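Local coordinates for hypothetical protein yigZ (PDB 1VI7) that is of unknown function but may bind guanyl ribonucleotides and hydrolyse ribonucleoside triphosphates, at residues A[185-188]-A[189-193]; A[72-76]-A[77-81]. All blocks are in the same frame, centred on the assembly; numbering follows the deposited sequence.

How the contacts relate
From the N terminus the chain first reaches contact 2 (72-81), where it leaves strand 71-73, one of the two outer strands of the five-stranded sheet, and turns toward helix 84-93. About a hundred residues later comes contact 1 (185-193), inside helix 185-196, which packs on the four-stranded sheet of the C-terminal part. Both are local, each made by one continuous run of chain, so neither closes a long loop, and they follow in series without nesting or crossing. The centres of contact 1 and contact 2 are about 52 Å apart, on opposite sides of the chain's centre. Contact 2 shapes the loop before helix 84-93 and rests on helix 113-128; contact 1 lies within one helix, next to strand 140-146.

Contact 1 of 2, residues A[185-188]-A[189-193]; sequences VAEF and SAKLA
The phenyl ring of Phe188 meets Leu192 obliquely, one turn further along the helix. Its far corner makes the closest approach, with Phe188 CZ 3.5 Å from Leu192 CD1, while CE1 lies a little further from the same methyl. A first torsion of -178° sets Phe188 CG opposite the backbone N and beside the carbonyl carbon, which carries the ring outward from the helix with a slight lean toward its C-terminal end, where Leu192 follows. Leu202 touches Phe188 from a loop, and Leu192 reaches Leu144 on strand 140-146. An alanine in place of Phe188 would probably open a gap between Leu192 and Leu202 and cost the Leu192 methyl its aromatic neighbour. The second flat group, the carboxylate of Glu187, runs alongside Lys191: OE1 lies 3.5 Å from Lys191 CE, but its salt bridge to NZ is long at 4.0 Å. Lys191 NZ has its stronger polar partner in Gln160 OE1, so the helix is linked by this lysine to the end of helix 151-160. Four strands and these two helices follow in βαββαβ order, with the sheet order of a ferredoxin-like fold, and Phe188 and Leu192 belong to the buried side of the second helix. Within that helix, i to i+4 bonds tie the two segments, among them Leu192 N to Phe188 O at 2.7 Å. Val185 O is gripped twice by Ser189, at 2.8 Å by its N and at 3.1 Å by its OG. The two donors approach from opposite faces of the carbonyl plane, the hydroxyl standing 36° out of it.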
# COMPACT_ATOMS: atom_id res chain seq x y z
N VAL A 185 5.54 -16.30 16.75
CA VAL A 185 6.51 -15.83 17.72
C VAL A 185 6.86 -16.86 18.78
O VAL A 185 8.02 -17.05 19.15
CB VAL A 185 5.97 -14.56 18.41
CG1 VAL A 185 4.62 -14.86 19.08
CG2 VAL A 185 6.92 -13.96 19.41
N ALA A 186 5.86 -17.54 19.32
CA ALA A 186 6.04 -18.54 20.36
C ALA A 186 6.74 -19.77 19.81
O ALA A 186 7.53 -20.41 20.47
CB ALA A 186 4.69 -18.92 20.92
N GLU A 187 6.41 -20.10 18.56
CA GLU A 187 7.04 -21.26 17.93
C GLU A 187 8.50 -20.91 17.61
O GLU A 187 9.36 -21.77 17.74
CB GLU A 187 6.31 -21.72 16.68
CG GLU A 187 7.09 -22.78 15.89
CD GLU A 187 6.76 -22.80 14.42
OE1 GLU A 187 7.56 -23.33 13.62
OE2 GLU A 187 5.68 -22.25 14.08
N PHE A 188 8.72 -19.67 17.24
CA PHE A 188 10.05 -19.17 16.92
C PHE A 188 10.89 -19.10 18.18
O PHE A 188 12.02 -19.55 18.19
CB PHE A 188 9.92 -17.77 16.29
CG PHE A 188 11.23 -17.17 15.87
CD1 PHE A 188 11.72 -16.04 16.50
CD2 PHE A 188 11.99 -17.77 14.89
CE1 PHE A 188 12.91 -15.46 16.09
CE2 PHE A 188 13.19 -17.22 14.48
CZ PHE A 188 13.63 -16.05 15.07
N SER A 189 10.34 -18.55 19.25
CA SER A 189 11.05 -18.44 20.51
C SER A 189 11.47 -19.84 20.94
O SER A 189 12.66 -20.05 21.21
CB SER A 189 10.22 -17.76 21.58
OG SER A 189 10.02 -16.38 21.37
N ALA A 190 10.54 -20.78 20.96
CA ALA A 190 10.86 -22.16 21.33
C ALA A 190 11.98 -22.69 20.44
O ALA A 190 13.03 -23.13 20.90
CB ALA A 190 9.64 -23.05 21.19
N LYS A 191 11.75 -22.63 19.11
CA LYS A 191 12.80 -23.09 18.21
C LYS A 191 14.12 -22.41 18.58
O LYS A 191 15.14 -23.09 18.60
CB LYS A 191 12.46 -22.81 16.76
CG LYS A 191 11.89 -24.01 16.00
CD LYS A 191 10.68 -23.60 15.17
CE LYS A 191 11.01 -23.37 13.72
NZ LYS A 191 11.26 -24.67 13.02
N LEU A 192 14.09 -21.12 18.83
CA LEU A 192 15.25 -20.30 19.13
C LEU A 192 15.95 -20.76 20.39
O LEU A 192 17.15 -20.95 20.43
CB LEU A 192 14.82 -18.85 19.29
CG LEU A 192 15.71 -17.70 18.93
CD1 LEU A 192 15.85 -17.50 17.43
CD2 LEU A 192 15.15 -16.41 19.55
N ALA A 193 15.16 -20.94 21.44
CA ALA A 193 15.70 -21.40 22.72
C ALA A 193 16.31 -22.77 22.57
O ALA A 193 17.44 -23.00 23.01
CB ALA A 193 14.61 -21.34 23.79

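Contact 2 of 2, residues A[72-76]-A[77-81]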
# COMPACT_ATOMS: atom_id res chain seq x y z
N PHE A 72 -3.09 13.19 -3.41
CA PHE A 72 -3.98 13.45 -4.53
C PHE A 72 -3.43 14.49 -5.50
O PHE A 72 -2.35 15.05 -5.28
CB PHE A 72 -5.37 13.85 -4.05
CG PHE A 72 -5.38 15.07 -3.18
CD1 PHE A 72 -5.17 14.97 -1.81
CD2 PHE A 72 -5.54 16.33 -3.74
CE1 PHE A 72 -5.13 16.09 -1.01
CE2 PHE A 72 -5.54 17.45 -2.94
CZ PHE A 72 -5.32 17.33 -1.59
N SER A 73 -4.11 14.74 -6.62
CA SER A 73 -3.67 15.75 -7.56
C SER A 73 -4.68 16.04 -8.65
O SER A 73 -5.24 15.10 -9.24
CB SER A 73 -2.32 15.40 -8.17
OG SER A 73 -1.95 16.37 -9.18
N ASP A 74 -4.85 17.31 -9.01
CA ASP A 74 -5.82 17.65 -10.04
C ASP A 74 -5.24 17.60 -11.45
O ASP A 74 -6.00 17.44 -12.40
CB ASP A 74 -6.45 19.01 -9.88
CG ASP A 74 -7.31 19.24 -8.68
OD1 ASP A 74 -7.81 18.35 -7.95
OD2 ASP A 74 -7.55 20.46 -8.40
N ASP A 75 -3.96 17.89 -11.59
CA ASP A 75 -3.33 17.92 -12.91
C ASP A 75 -4.14 18.77 -13.87
O ASP A 75 -4.73 18.28 -14.85
CB ASP A 75 -3.06 16.51 -13.40
CG ASP A 75 -2.67 16.37 -14.85
OD1 ASP A 75 -1.56 16.80 -15.23
OD2 ASP A 75 -3.52 15.85 -15.61
N GLY A 76 -4.28 20.06 -13.51
CA GLY A 76 -4.95 20.99 -14.39
C GLY A 76 -6.44 21.10 -14.29
O GLY A 76 -7.00 22.07 -14.87
N GLU A 77 -7.12 20.17 -13.62
CA GLU A 77 -8.58 20.32 -13.43
C GLU A 77 -8.79 21.29 -12.26
O GLU A 77 -7.93 21.38 -11.36
CB GLU A 77 -9.25 19.00 -13.23
CG GLU A 77 -9.49 18.07 -14.38
CD GLU A 77 -10.38 18.57 -15.49
OE1 GLU A 77 -11.01 17.75 -16.19
OE2 GLU A 77 -10.42 19.81 -15.69
N PRO A 78 -9.85 22.06 -12.27
CA PRO A 78 -10.12 23.05 -11.24
C PRO A 78 -9.91 22.54 -9.84
O PRO A 78 -10.53 21.56 -9.42
CB PRO A 78 -11.53 23.50 -11.49
CG PRO A 78 -12.07 22.70 -12.61
CD PRO A 78 -10.92 22.04 -13.30
N ALA A 79 -9.15 23.23 -9.03
CA ALA A 79 -8.83 22.86 -7.67
C ALA A 79 -9.98 22.22 -6.90
O ALA A 79 -11.12 22.68 -7.00
CB ALA A 79 -8.30 24.06 -6.90
N GLY A 80 -9.69 21.17 -6.15
CA GLY A 80 -10.57 20.41 -5.33
C GLY A 80 -11.71 19.70 -6.05
O GLY A 80 -12.68 19.25 -5.40
N THR A 81 -11.59 19.52 -7.36
CA THR A 81 -12.64 18.94 -8.18
C THR A 81 -12.27 17.63 -8.82
O THR A 81 -13.14 16.94 -9.37
CB THR A 81 -13.12 19.99 -9.21
OG1 THR A 81 -14.55 20.04 -9.24
CG2 THR A 81 -12.59 19.72 -10.59
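Asp74 turns its carboxylate toward the backbone of 77-80 because its CG stands beside its own N, chi1 -65°. The side chain lies against the Glu77 carbonyl, and OD1 takes a weak hydrogen bond from Ala82 N, just past the second turn; the placement of OD2 is doubtful. The bond across the contact is in the backbone: Glu77 N donates to Asp74 O over 3.2 Å, nearly straight at hydrogen but 66° out of the carbonyl plane. It closes a type I' turn, in which Asp75 and Gly76 both have positive phi; a side chain on Gly76 would collide with the carbonyl oxygen of Asp75. A type II turn follows from Pro78 to Thr81, with Gly80 at its third position and a weak bond of 3.1 Å from Thr81 N to Pro78 O. The Glu77 chain bends at its second torsion, chi2 -61°, and sends OE1 away from the turn to a salt bridge with Arg104 and a hydrogen bond with Tyr120. Paired turns thus carry the chain from edge strand 71-73, where Ser73 pairs with Val57, toward helix 84-93, while Glu77, Pro78 and Thr81 rest on Leu116 of helix 113-128.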